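Local coordinates for VC0179-like protein (Escherichia coli, PDB 4XJ6) that probably makes cyclic GMP-AMP-type dinucleotides from nucleoside triphosphates, as a magnesium-dependent bacterial homologue of cyclic GMP-AMP synthase, at residues A[110-113]-A[117-120]; A[27-32]-A[184-189]; A[136-139]-A[145-148]; A[54-59]-A[95-100]. One frame throughout, in Å; residues are numbered along the deposited sequence.

Contact 1: A[110-113]-A[117-120]. With GH3 (3'-deoxy-guanosine-5'-triphosphate), chain D; GH3 (3'-deoxy-guanosine-5'-triphosphate), chain E.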
loop_
_atom_site.group_PDB
_atom_site.type_symbol
_atom_site.label_atom_id
_atom_site.label_comp_id
_atom_site.label_asym_id
_atom_site.label_seq_id
_atom_site.Cartn_x
_atom_site.Cartn_y
_atom_site.Cartn_z
ATOM N N GLN A 110 -1.854 -1.749 -6.901
ATOM C CA GLN A 110 -1.893 -2.882 -5.986
ATOM C C GLN A 110 -2.488 -2.417 -4.660
ATOM O O GLN A 110 -2.763 -1.233 -4.482
ATOM C CB GLN A 110 -0.492 -3.466 -5.787
ATOM C CG GLN A 110 0.423 -2.583 -4.960
ATOM C CD GLN A 110 1.888 -2.912 -5.143
ATOM O OE1 GLN A 110 2.409 -2.882 -6.259
ATOM N NE2 GLN A 110 2.566 -3.221 -4.045
ATOM N N GLY A 111 -2.701 -3.342 -3.735
ATOM C CA GLY A 111 -3.155 -2.970 -2.408
ATOM C C GLY A 111 -4.640 -2.684 -2.284
ATOM O O GLY A 111 -5.439 -3.101 -3.124
ATOM N N SER A 112 -4.996 -1.949 -1.233
ATOM C CA SER A 112 -6.385 -1.775 -0.811
ATOM C C SER A 112 -7.260 -1.030 -1.815
ATOM O O SER A 112 -8.482 -1.171 -1.800
ATOM C CB SER A 112 -6.433 -1.047 0.535
ATOM O OG SER A 112 -5.978 0.290 0.413
ATOM N N PHE A 113 -6.646 -0.231 -2.680
ATOM C CA PHE A 113 -7.414 0.487 -3.691
ATOM C C PHE A 113 -7.750 -0.442 -4.847
ATOM O O PHE A 113 -8.591 -0.122 -5.686
ATOM C CB PHE A 113 -6.651 1.712 -4.200
ATOM C CG PHE A 113 -7.497 2.664 -4.999
ATOM C CD1 PHE A 113 -8.380 3.523 -4.364
ATOM C CD2 PHE A 113 -7.408 2.708 -6.382
ATOM C CE1 PHE A 113 -9.161 4.404 -5.092
ATOM C CE2 PHE A 113 -8.189 3.590 -7.116
ATOM C CZ PHE A 113 -9.064 4.439 -6.468
ATOM N N THR A 117 -10.443 -2.245 -0.038
ATOM C CA THR A 117 -10.407 -2.218 1.423
ATOM C C THR A 117 -9.826 -0.895 1.923
ATOM O O THR A 117 -9.407 -0.783 3.076
ATOM C CB THR A 117 -9.586 -3.390 2.010
ATOM O OG1 THR A 117 -8.312 -3.457 1.362
ATOM C CG2 THR A 117 -10.314 -4.718 1.825
ATOM N N LEU A 118 -9.810 0.103 1.045
ATOM C CA LEU A 118 -9.278 1.415 1.387
ATOM C C LEU A 118 -10.227 2.175 2.302
ATOM O O LEU A 118 -11.373 2.435 1.941
ATOM C CB LEU A 118 -9.009 2.229 0.121
ATOM C CG LEU A 118 -8.476 3.640 0.371
ATOM C CD1 LEU A 118 -7.165 3.577 1.137
ATOM C CD2 LEU A 118 -8.296 4.367 -0.938
ATOM N N ASN A 119 -9.744 2.525 3.489
ATOM C CA ASN A 119 -10.546 3.279 4.444
ATOM C C ASN A 119 -10.247 4.771 4.397
ATOM O O ASN A 119 -9.148 5.185 4.022
ATOM C CB ASN A 119 -10.316 2.764 5.868
ATOM C CG ASN A 119 -10.915 1.390 6.101
ATOM O OD1 ASN A 119 -11.786 0.942 5.356
ATOM N ND2 ASN A 119 -10.456 0.716 7.151
ATOM N N ARG A 120 -11.234 5.577 4.774
ATOM C CA ARG A 120 -11.011 6.997 4.997
ATOM C C ARG A 120 -10.056 7.169 6.172
ATOM O O ARG A 120 -10.077 6.374 7.110
ATOM C CB ARG A 120 -12.326 7.732 5.273
ATOM C CG ARG A 120 -13.268 7.852 4.085
ATOM C CD ARG A 120 -14.406 8.811 4.410
ATOM N NE ARG A 120 -15.388 8.923 3.334
ATOM C CZ ARG A 120 -16.531 8.245 3.294
ATOM N NH1 ARG A 120 -16.843 7.400 4.268
ATOM N NH2 ARG A 120 -17.367 8.412 2.277
HETATM P PG GH3 D . -3.846 0.191 3.225
HETATM O O1G GH3 D . -3.557 0.355 4.697
HETATM O O2G GH3 D . -2.773 0.849 2.395
HETATM O O3G GH3 D . -5.170 0.837 2.901
HETATM O O3B GH3 D . -3.912 -1.388 2.915
HETATM P PB GH3 D . -3.032 -2.086 1.756
HETATM O O1B GH3 D . -3.694 -3.374 1.336
HETATM O O2B GH3 D . -2.888 -1.202 0.544
HETATM O O3A GH3 D . -1.615 -2.414 2.456
HETATM P PA GH3 D . -0.239 -1.692 2.037
HETATM O O1A GH3 D . 0.684 -1.665 3.234
HETATM O O2A GH3 D . -0.471 -0.302 1.502
HETATM O "O5'" GH3 D . 0.405 -2.603 0.877
HETATM C "C5'" GH3 D . -0.056 -2.531 -0.452
HETATM C "C4'" GH3 D . 0.431 -3.752 -1.219
HETATM O "O4'" GH3 D . 1.822 -3.902 -1.025
HETATM C "C3'" GH3 D . -0.211 -5.050 -0.763
HETATM C "C2'" GH3 D . 0.891 -6.068 -0.961
HETATM O "O2'" GH3 D . 0.744 -6.694 -2.215
HETATM C "C1'" GH3 D . 2.181 -5.267 -0.939
HETATM N N9 GH3 D . 2.848 -5.480 0.352
HETATM C C8 GH3 D . 2.875 -4.583 1.387
HETATM N N7 GH3 D . 3.584 -5.117 2.410
HETATM C C5 GH3 D . 4.018 -6.344 2.029
HETATM C C6 GH3 D . 4.778 -7.310 2.675
HETATM O O6 GH3 D . 5.186 -7.109 3.817
HETATM N N1 GH3 D . 5.072 -8.491 2.031
HETATM C C2 GH3 D . 4.614 -8.713 0.751
HETATM N N2 GH3 D . 4.903 -9.858 0.133
HETATM N N3 GH3 D . 3.859 -7.750 0.114
HETATM C C4 GH3 D . 3.564 -6.584 0.737
HETATM O O3A GH3 E . 5.824 1.651 4.108
HETATM P PA GH3 E . 6.684 0.487 3.404
HETATM O O1A GH3 E . 6.385 -0.823 4.093
HETATM O O2A GH3 E . 8.165 0.788 3.408
HETATM O "O5'" GH3 E . 6.102 0.432 1.904
HETATM C "C5'" GH3 E . 4.824 0.956 1.615
HETATM C "C4'" GH3 E . 4.441 0.574 0.193
HETATM O "O4'" GH3 E . 5.462 -0.220 -0.371
HETATM C "C3'" GH3 E . 3.170 -0.252 0.097
HETATM C "C2'" GH3 E . 3.426 -1.160 -1.096
HETATM O "O2'" GH3 E . 2.860 -0.605 -2.261
HETATM C "C1'" GH3 E . 4.937 -1.201 -1.248
HETATM N N9 GH3 E . 5.431 -2.495 -0.755
HETATM C C8 GH3 E . 5.860 -2.706 0.530
HETATM N N7 GH3 E . 6.255 -3.990 0.641
HETATM C C5 GH3 E . 6.095 -4.595 -0.558
HETATM C C6 GH3 E . 6.352 -5.893 -0.972
HETATM O O6 GH3 E . 6.807 -6.711 -0.173
HETATM N N1 GH3 E . 6.093 -6.258 -2.274
HETATM C C2 GH3 E . 5.581 -5.329 -3.155
HETATM N N2 GH3 E . 5.336 -5.693 -4.414
HETATM N N3 GH3 E . 5.328 -4.034 -2.734
HETATM C C4 GH3 E . 5.580 -3.669 -1.453
#
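Leu-118 lies over the hydroxyl of Ser-112, with CD1 3.6 Å from Ser-112 OG, while its other methyl, CD2, abuts the edge of the Phe-113 ring at CD1, 3.5 Å away and near the ring plane. The leucine thus bridges the polar serine and the aromatic ring, which leans on helix 24-57 through Leu-30 and Arg-34. Behind it, the backbone closes the turn: Thr-117 N donates to Ser-112 O over 2.8 Å, nearly straight at 168° and in the carbonyl plane, on a lone pair. OG1 of Thr-117 also packs against Ser-112 CB.

Gly-111 and Ser-112 follow strand 106-110 as the Gly-Ser signature of the polymerase beta-like nucleotidyltransferases, and here they hold the triphosphate of the chain D nucleotide. Ser-112 N gives its hydrogen to the beta-phosphate oxygen O2B, and Ser-112 OG donates to the gamma-phosphate oxygen O3G at 2.7 Å. With chi1 at 67°, OG stands between the backbone N and the carbonyl carbon, where it can reach the gamma phosphate while the N-H takes the beta. Gly-111, at positive phi, brings its CA to within 3.5 Å of O2B. At the other end Gln-110 NE2 donates to the sugar oxygen O4' of the same nucleotide and lies 3.2 Å from N3 of the chain E guanine; OE1 is held by Tyr-195 OH. Two neighbouring phosphates are therefore gripped by one residue, whose carbonyl is fixed in turn by Thr-117, which probably helps hold the serine in place to bind both phosphates.

Contact 2: A[27-32]-A[184-189]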
loop_
_atom_site.group_PDB
_atom_site.type_symbol
_atom_site.label_atom_id
_atom_site.label_comp_id
_atom_site.label_asym_id
_atom_site.label_seq_id
_atom_site.Cartn_x
_atom_site.Cartn_y
_atom_site.Cartn_z
ATOM N N SER A 27 -13.563 8.233 -4.878
ATOM C CA SER A 27 -12.758 7.286 -5.636
ATOM C C SER A 27 -12.280 7.911 -6.942
ATOM O O SER A 27 -11.110 7.778 -7.309
ATOM C CB SER A 27 -13.551 6.010 -5.919
ATOM O OG SER A 27 -13.802 5.296 -4.724
ATOM N N ASP A 28 -13.188 8.598 -7.632
ATOM C CA ASP A 28 -12.854 9.282 -8.878
ATOM C C ASP A 28 -11.782 10.337 -8.656
ATOM O O ASP A 28 -10.971 10.604 -9.543
ATOM C CB ASP A 28 -14.092 9.936 -9.492
ATOM C CG ASP A 28 -15.097 8.924 -9.990
ATOM O OD1 ASP A 28 -14.790 7.715 -9.952
ATOM O OD2 ASP A 28 -16.192 9.341 -10.423
ATOM N N LYS A 29 -11.789 10.943 -7.474
ATOM C CA LYS A 29 -10.775 11.927 -7.128
ATOM C C LYS A 29 -9.407 11.265 -7.015
ATOM O O LYS A 29 -8.411 11.794 -7.511
ATOM C CB LYS A 29 -11.135 12.638 -5.824
ATOM C CG LYS A 29 -10.051 13.577 -5.328
ATOM C CD LYS A 29 -10.630 14.826 -4.677
ATOM C CE LYS A 29 -11.201 14.547 -3.289
ATOM N NZ LYS A 29 -12.620 14.094 -3.317
ATOM N N LEU A 30 -9.365 10.103 -6.368
ATOM C CA LEU A 30 -8.121 9.357 -6.218
ATOM C C LEU A 30 -7.594 8.878 -7.564
ATOM O O LEU A 30 -6.386 8.862 -7.796
ATOM C CB LEU A 30 -8.313 8.164 -5.284
ATOM C CG LEU A 30 -8.610 8.484 -3.820
ATOM C CD1 LEU A 30 -8.352 7.260 -2.971
ATOM C CD2 LEU A 30 -7.778 9.661 -3.341
ATOM N N LYS A 31 -8.510 8.483 -8.442
ATOM C CA LYS A 31 -8.147 8.061 -9.790
ATOM C C LYS A 31 -7.530 9.218 -10.565
ATOM O O LYS A 31 -6.540 9.043 -11.278
ATOM C CB LYS A 31 -9.364 7.524 -10.544
ATOM C CG LYS A 31 -9.870 6.180 -10.055
ATOM C CD LYS A 31 -10.902 5.608 -11.016
ATOM C CE LYS A 31 -11.462 4.287 -10.511
ATOM N NZ LYS A 31 -12.493 3.725 -11.430
ATOM N N ALA A 32 -8.128 10.397 -10.420
ATOM C CA ALA A 32 -7.640 11.602 -11.080
ATOM C C ALA A 32 -6.255 11.971 -10.565
ATOM O O ALA A 32 -5.384 12.370 -11.334
ATOM C CB ALA A 32 -8.619 12.753 -10.872
ATOM N N TYR A 184 -1.125 16.879 0.496
ATOM C CA TYR A 184 -1.725 17.353 1.747
ATOM C C TYR A 184 -3.177 17.797 1.607
ATOM O O TYR A 184 -4.029 17.409 2.407
ATOM C CB TYR A 184 -0.902 18.511 2.323
ATOM C CG TYR A 184 0.480 18.118 2.790
ATOM C CD1 TYR A 184 0.757 16.815 3.179
ATOM C CD2 TYR A 184 1.506 19.050 2.844
ATOM C CE1 TYR A 184 2.019 16.451 3.606
ATOM C CE2 TYR A 184 2.774 18.695 3.270
ATOM C CZ TYR A 184 3.023 17.393 3.649
ATOM O OH TYR A 184 4.281 17.035 4.074
ATOM N N ARG A 185 -3.451 18.619 0.598
ATOM C CA ARG A 185 -4.784 19.177 0.402
ATOM C C ARG A 185 -5.838 18.095 0.166
ATOM O O ARG A 185 -7.023 18.310 0.413
ATOM C CB ARG A 185 -4.776 20.165 -0.770
ATOM C CG ARG A 185 -3.888 21.383 -0.544
ATOM C CD ARG A 185 -3.698 22.200 -1.815
ATOM N NE ARG A 185 -2.686 23.240 -1.639
ATOM C CZ ARG A 185 -2.866 24.522 -1.940
ATOM N NH1 ARG A 185 -4.023 24.930 -2.443
ATOM N NH2 ARG A 185 -1.889 25.395 -1.742
ATOM N N GLU A 186 -5.401 16.930 -0.298
ATOM C CA GLU A 186 -6.329 15.848 -0.603
ATOM C C GLU A 186 -6.245 14.709 0.413
ATOM O O GLU A 186 -6.921 13.687 0.265
ATOM C CB GLU A 186 -6.068 15.317 -2.015
ATOM C CG GLU A 186 -6.101 16.388 -3.106
ATOM C CD GLU A 186 -7.498 16.921 -3.377
ATOM O OE1 GLU A 186 -8.475 16.338 -2.861
ATOM O OE2 GLU A 186 -7.620 17.923 -4.112
ATOM N N LYS A 187 -5.428 14.903 1.449
ATOM C CA LYS A 187 -5.186 13.877 2.465
ATOM C C LYS A 187 -4.897 12.528 1.817
ATOM O O LYS A 187 -5.432 11.500 2.224
ATOM C CB LYS A 187 -6.377 13.773 3.419
ATOM C CG LYS A 187 -6.513 14.958 4.357
ATOM C CD LYS A 187 -7.726 14.807 5.256
ATOM C CE LYS A 187 -7.955 16.062 6.077
ATOM N NZ LYS A 187 -9.255 16.038 6.802
ATOM N N THR A 188 -4.051 12.558 0.795
ATOM C CA THR A 188 -3.733 11.378 0.008
ATOM C C THR A 188 -2.240 11.323 -0.264
ATOM O O THR A 188 -1.613 12.353 -0.507
ATOM C CB THR A 188 -4.501 11.376 -1.338
ATOM O OG1 THR A 188 -5.911 11.332 -1.088
ATOM C CG2 THR A 188 -4.105 10.185 -2.202
ATOM N N HIS A 189 -1.663 10.129 -0.197
ATOM C CA HIS A 189 -0.323 9.932 -0.726
ATOM C C HIS A 189 -0.324 8.741 -1.677
ATOM O O HIS A 189 -1.127 7.815 -1.534
ATOM C CB HIS A 189 0.704 9.746 0.396
ATOM C CG HIS A 189 0.487 8.521 1.232
ATOM N ND1 HIS A 189 0.141 8.584 2.563
ATOM C CD2 HIS A 189 0.586 7.206 0.929
ATOM C CE1 HIS A 189 0.029 7.358 3.045
ATOM N NE2 HIS A 189 0.293 6.504 2.073
#
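Glu-186, Lys-29 and Leu-30 give up the most surface where helix 24-57 packs beside a G1 beta bulge: Lys-187 and Thr-188 both face Ile-183 at the tight turn joining antiparallel strands 179-183 and 188-198 of the nucleotidyltransferase sheet. Lys-187 takes up left-handed backbone angles there, and Glu-186 closes the short 3-10 segment that precedes it.

Glu-186 and Lys-29 meet by carboxylate oxygen and aliphatic chain. OE1 of Glu-186 rests on Lys-29 CD at 3.2 Å and on CE at 3.3 Å. The lysine chain bends at its second, third and fourth torsions, and its ammonium ends up to one side: Lys-29 NZ stays 4.7 Å from Glu-186 OE1, too far for a direct ion pair. Any attraction between the two charges would therefore act at longer range. Glu-186 is itself folded at chi2 (-71°), which brings its carboxylate round towards the helix, on the less buried side of the contact.

Leu-30 supplies the deeper half. It reaches across to Thr-188 and also packs on Met-128 and Ile-130 of the adjacent strand 128-138, so one leucine of the helix packs across two adjacent strands of the sheet. Next to Thr-188 in the strand, His-189 is hydrogen-bonded through ND1 to Glu-127 and weakly through NE2 to Asp-129, a magnesium ligand. Thr-188 OG1 donates to Glu-186 O at 2.9 Å from well above the carbonyl plane, tying the turn to the strand, and the same OG1 meets Leu-30 CD2 at 3.4 Å, with Thr-188 CG2 a little farther from that methyl.

Contact 3: A[136-139]-A[145-148]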
loop_
_atom_site.group_PDB
_atom_site.type_symbol
_atom_site.label_atom_id
_atom_site.label_comp_id
_atom_site.label_asym_id
_atom_site.label_seq_id
_atom_site.Cartn_x
_atom_site.Cartn_y
_atom_site.Cartn_z
ATOM N N MET A 136 8.232 -1.728 -15.899
ATOM C CA MET A 136 9.005 -1.569 -17.125
ATOM C C MET A 136 9.281 -2.916 -17.781
ATOM O O MET A 136 10.017 -3.737 -17.235
ATOM C CB MET A 136 10.326 -0.852 -16.847
ATOM C CG MET A 136 11.144 -0.561 -18.098
ATOM S SD MET A 136 10.271 0.504 -19.261
ATOM C CE MET A 136 11.406 0.507 -20.645
ATOM N N PRO A 137 8.682 -3.151 -18.957
ATOM C CA PRO A 137 8.968 -4.345 -19.758
ATOM C C PRO A 137 10.415 -4.356 -20.248
ATOM O O PRO A 137 10.886 -3.370 -20.813
ATOM C CB PRO A 137 7.988 -4.228 -20.932
ATOM C CG PRO A 137 6.923 -3.298 -20.455
ATOM C CD PRO A 137 7.621 -2.328 -19.558
ATOM N N MET A 138 11.110 -5.466 -20.033
ATOM C CA MET A 138 12.512 -5.561 -20.407
ATOM C C MET A 138 12.957 -7.010 -20.429
ATOM O O MET A 138 12.233 -7.897 -19.984
ATOM C CB MET A 138 13.384 -4.771 -19.430
ATOM C CG MET A 138 13.478 -5.417 -18.056
ATOM S SD MET A 138 14.431 -4.450 -16.873
ATOM C CE MET A 138 13.380 -3.013 -16.686
ATOM N N THR A 139 14.155 -7.249 -20.949
ATOM C CA THR A 139 14.775 -8.559 -20.810
ATOM C C THR A 139 15.037 -8.812 -19.328
ATOM O O THR A 139 15.686 -8.008 -18.655
ATOM C CB THR A 139 16.097 -8.674 -21.597
ATOM O OG1 THR A 139 15.845 -8.477 -22.993
ATOM C CG2 THR A 139 16.714 -10.042 -21.390
ATOM N N PRO A 145 17.035 -8.315 -13.700
ATOM C CA PRO A 145 16.600 -7.523 -14.857
ATOM C C PRO A 145 17.791 -6.938 -15.615
ATOM O O PRO A 145 18.868 -6.797 -15.033
ATOM C CB PRO A 145 15.749 -6.418 -14.225
ATOM C CG PRO A 145 15.256 -7.011 -12.957
ATOM C CD PRO A 145 16.366 -7.882 -12.460
ATOM N N SER A 146 17.606 -6.610 -16.890
ATOM C CA SER A 146 18.704 -6.100 -17.706
ATOM C C SER A 146 18.996 -4.632 -17.402
ATOM O O SER A 146 20.154 -4.232 -17.287
ATOM C CB SER A 146 18.394 -6.276 -19.194
ATOM O OG SER A 146 17.280 -5.488 -19.584
ATOM N N ILE A 147 17.939 -3.838 -17.276
ATOM C CA ILE A 147 18.076 -2.416 -16.981
ATOM C C ILE A 147 18.374 -2.188 -15.497
ATOM O O ILE A 147 17.729 -2.774 -14.626
ATOM C CB ILE A 147 16.802 -1.640 -17.387
ATOM C CG1 ILE A 147 16.559 -1.780 -18.892
ATOM C CG2 ILE A 147 16.910 -0.176 -16.988
ATOM C CD1 ILE A 147 15.296 -1.105 -19.383
ATOM N N GLY A 148 19.365 -1.344 -15.222
ATOM C CA GLY A 148 19.782 -1.059 -13.860
ATOM C C GLY A 148 18.667 -0.517 -12.986
ATOM O O GLY A 148 17.811 0.237 -13.453
#
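SD of Met-138 is the apolar centre, meeting Pro-145 CB at 3.6 Å and Ile-147 CB at 3.7 Å. Its terminal methyl folds back over the isoleucine, CE lying 3.8 Å from both CB and CD1 of Ile-147. The bend at chi3 (67°) makes this possible, since the chain runs straight through chi2 and only its last bond turns. Met-136, two residues earlier on the same side of the strand, adds a looser touch of CG on Ile-147 CD1. The sulfur also has a polar neighbour: Ile-147 N points its hydrogen at Met-138 SD in a weak bond of 3.6 Å.

Outward from the sulfur, Thr-139 O takes two donors from a single residue. Ser-146 N approaches it at 3.0 Å, almost in line with the carbonyl bond, whereas Ser-146 OG, at 3.1 Å from Thr-139 O, comes in the carbonyl plane on a lone pair. This double grip fixes the serine and closes the loop after the strand. Thr-139 OG1 turns elsewhere, to Lys-199 NZ.

The contact joins the C-terminal part of strand 128-138 to the residues leading into helix 149-166, whose N-cap position is Gly-148. Helix 94-102 covers one flank, with Ala-96 and Phe-100 on Ile-147, and strand 188-198 lines another through Ala-196, which touches both Met-138 and Pro-145.

Contact 4: A[54-59]-A[95-100]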
loop_
_atom_site.group_PDB
_atom_site.type_symbol
_atom_site.label_atom_id
_atom_site.label_comp_id
_atom_site.label_asym_id
_atom_site.label_seq_id
_atom_site.Cartn_x
_atom_site.Cartn_y
_atom_site.Cartn_z
ATOM N N ASP A 54 19.156 9.426 -28.556
ATOM C CA ASP A 54 20.139 10.378 -29.065
ATOM C C ASP A 54 21.578 10.009 -28.706
ATOM O O ASP A 54 22.505 10.355 -29.440
ATOM C CB ASP A 54 19.826 11.782 -28.544
ATOM C CG ASP A 54 18.463 12.282 -28.992
ATOM O OD1 ASP A 54 17.925 11.745 -29.984
ATOM O OD2 ASP A 54 17.933 13.215 -28.353
ATOM N N VAL A 55 21.757 9.318 -27.581
ATOM C CA VAL A 55 23.082 8.899 -27.127
ATOM C C VAL A 55 23.806 8.078 -28.187
ATOM O O VAL A 55 24.894 8.445 -28.627
ATOM C CB VAL A 55 23.001 8.075 -25.820
ATOM C CG1 VAL A 55 24.284 7.285 -25.595
ATOM C CG2 VAL A 55 22.729 8.982 -24.635
ATOM N N ARG A 56 23.195 6.974 -28.603
ATOM C CA ARG A 56 23.816 6.100 -29.588
ATOM C C ARG A 56 23.587 6.627 -30.999
ATOM O O ARG A 56 24.365 6.348 -31.909
ATOM C CB ARG A 56 23.280 4.671 -29.464
ATOM C CG ARG A 56 21.796 4.525 -29.771
ATOM C CD ARG A 56 21.521 3.209 -30.478
ATOM N NE ARG A 56 22.031 2.073 -29.719
ATOM C CZ ARG A 56 21.265 1.200 -29.077
ATOM N NH1 ARG A 56 19.945 1.324 -29.108
ATOM N NH2 ARG A 56 21.818 0.198 -28.409
ATOM N N ARG A 57 22.519 7.396 -31.172
ATOM C CA ARG A 57 22.178 7.929 -32.482
ATOM C C ARG A 57 23.134 9.044 -32.892
ATOM O O ARG A 57 23.655 9.046 -34.007
ATOM C CB ARG A 57 20.736 8.442 -32.494
ATOM C CG ARG A 57 20.168 8.671 -33.881
ATOM C CD ARG A 57 20.226 7.401 -34.714
ATOM N NE ARG A 57 19.502 6.301 -34.086
ATOM C CZ ARG A 57 19.481 5.059 -34.555
ATOM N NH1 ARG A 57 20.148 4.756 -35.660
ATOM N NH2 ARG A 57 18.796 4.118 -33.920
ATOM N N GLN A 58 23.373 9.984 -31.984
ATOM C CA GLN A 58 24.159 11.170 -32.307
ATOM C C GLN A 58 25.544 11.170 -31.659
ATOM O O GLN A 58 26.231 12.193 -31.661
ATOM C CB GLN A 58 23.389 12.428 -31.894
ATOM C CG GLN A 58 22.008 12.533 -32.530
ATOM C CD GLN A 58 21.183 13.671 -31.962
ATOM O OE1 GLN A 58 21.372 14.082 -30.818
ATOM N NE2 GLN A 58 20.260 14.188 -32.765
ATOM N N ALA A 59 25.945 10.022 -31.113
ATOM C CA ALA A 59 27.265 9.849 -30.499
ATOM C C ALA A 59 27.565 10.936 -29.468
ATOM O O ALA A 59 28.660 11.502 -29.447
ATOM C CB ALA A 59 28.347 9.824 -31.570
ATOM N N GLU A 95 21.774 -3.923 -25.252
ATOM C CA GLU A 95 20.606 -4.760 -24.996
ATOM C C GLU A 95 19.630 -4.063 -24.051
ATOM O O GLU A 95 18.426 -4.024 -24.304
ATOM C CB GLU A 95 21.031 -6.110 -24.412
ATOM C CG GLU A 95 22.010 -6.899 -25.275
ATOM C CD GLU A 95 23.437 -6.392 -25.173
ATOM O OE1 GLU A 95 23.672 -5.399 -24.452
ATOM O OE2 GLU A 95 24.325 -6.986 -25.817
ATOM N N ALA A 96 20.158 -3.516 -22.961
ATOM C CA ALA A 96 19.342 -2.779 -22.005
ATOM C C ALA A 96 18.769 -1.529 -22.659
ATOM O O ALA A 96 17.613 -1.173 -22.426
ATOM C CB ALA A 96 20.154 -2.412 -20.773
ATOM N N ARG A 97 19.581 -0.873 -23.482
ATOM C CA ARG A 97 19.161 0.346 -24.161
ATOM C C ARG A 97 18.033 0.053 -25.146
ATOM O O ARG A 97 17.074 0.819 -25.244
ATOM C CB ARG A 97 20.339 1.002 -24.884
ATOM C CG ARG A 97 20.071 2.436 -25.311
ATOM C CD ARG A 97 21.218 3.010 -26.123
ATOM N NE ARG A 97 22.453 3.096 -25.351
ATOM C CZ ARG A 97 22.753 4.108 -24.542
ATOM N NH1 ARG A 97 21.904 5.118 -24.394
ATOM N NH2 ARG A 97 23.900 4.108 -23.875
ATOM N N ASP A 98 18.154 -1.061 -25.865
ATOM C CA ASP A 98 17.133 -1.485 -26.817
ATOM C C ASP A 98 15.786 -1.676 -26.129
ATOM O O ASP A 98 14.752 -1.237 -26.633
ATOM C CB ASP A 98 17.551 -2.782 -27.515
ATOM C CG ASP A 98 18.681 -2.574 -28.502
ATOM O OD1 ASP A 98 18.860 -1.430 -28.966
ATOM O OD2 ASP A 98 19.387 -3.556 -28.816
ATOM N N ASP A 99 15.809 -2.330 -24.972
ATOM C CA ASP A 99 14.600 -2.547 -24.189
ATOM C C ASP A 99 14.004 -1.225 -23.720
ATOM O O ASP A 99 12.797 -1.000 -23.839
ATOM C CB ASP A 99 14.895 -3.438 -22.982
ATOM C CG ASP A 99 15.150 -4.881 -23.368
ATOM O OD1 ASP A 99 14.652 -5.315 -24.426
ATOM O OD2 ASP A 99 15.845 -5.586 -22.606
ATOM N N PHE A 100 14.863 -0.360 -23.189
ATOM C CA PHE A 100 14.440 0.918 -22.637
ATOM C C PHE A 100 13.748 1.774 -23.690
ATOM O O PHE A 100 12.712 2.373 -23.429
ATOM C CB PHE A 100 15.641 1.661 -22.045
ATOM C CG PHE A 100 15.278 2.931 -21.328
ATOM C CD1 PHE A 100 14.492 2.897 -20.189
ATOM C CD2 PHE A 100 15.733 4.155 -21.786
ATOM C CE1 PHE A 100 14.158 4.061 -19.526
ATOM C CE2 PHE A 100 15.405 5.322 -21.128
ATOM C CZ PHE A 100 14.616 5.277 -19.996
#
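Val-55 lays CG1 over one face of the Arg-97 guanidinium, 3.4 Å from Arg-97 NH1, the two side chains crossing at about a right angle. Arg-97 is buried, and its guanidinium is met by carbonyls: NH1 donates to Ile-89 O and to Ala-52 O, about one turn back in the helix of Val-55. Val-55 also touches Val-65 of helix 62-69.

Arg-56, next in sequence, slides past Arg-97 in the opposite direction. Bent at chi2 and chi3, it brings its guanidinium face over the aliphatic part of that chain, with Arg-97 CD 3.5 Å from Arg-56 CZ, and the two guanidinium planes stand 70° apart. Here the C-terminal end of long helix 24-57 packs on helix 94-102, a helix-to-helix contact far from the nucleotide site. Arg-56 NH1 forms a salt bridge with Asp-98 OD1 at 3.0 Å, the oxygen lying 30° out of the guanidinium plane, and NH2 pairs with Asp-94. These two acids probably offset the nearness of the like charges at Arg-56 NH2 and Arg-97 NE.

How the contacts relate
From the N terminus, helix 24-57 opens both contact 2, near its start, and contact 4, at its end. Contact 4 closes first, when helix 94-102 returns to the helix end. Contact 1 then forms within the loop between strands 106-110 and 128-138, and contact 3 across the link from strand 128-138 to helix 149-166. These three follow in series, and all nest inside the long loop that contact 2 closes on strand 188-198; none cross. Leu-30 joins contacts 1 and 2 by packing on Phe-113 and Leu-118, and Asp-99 joins 3 and 4 through Thr-139 N. The helix thus spans the nucleotide-binding end of the sheet and the distant helical end.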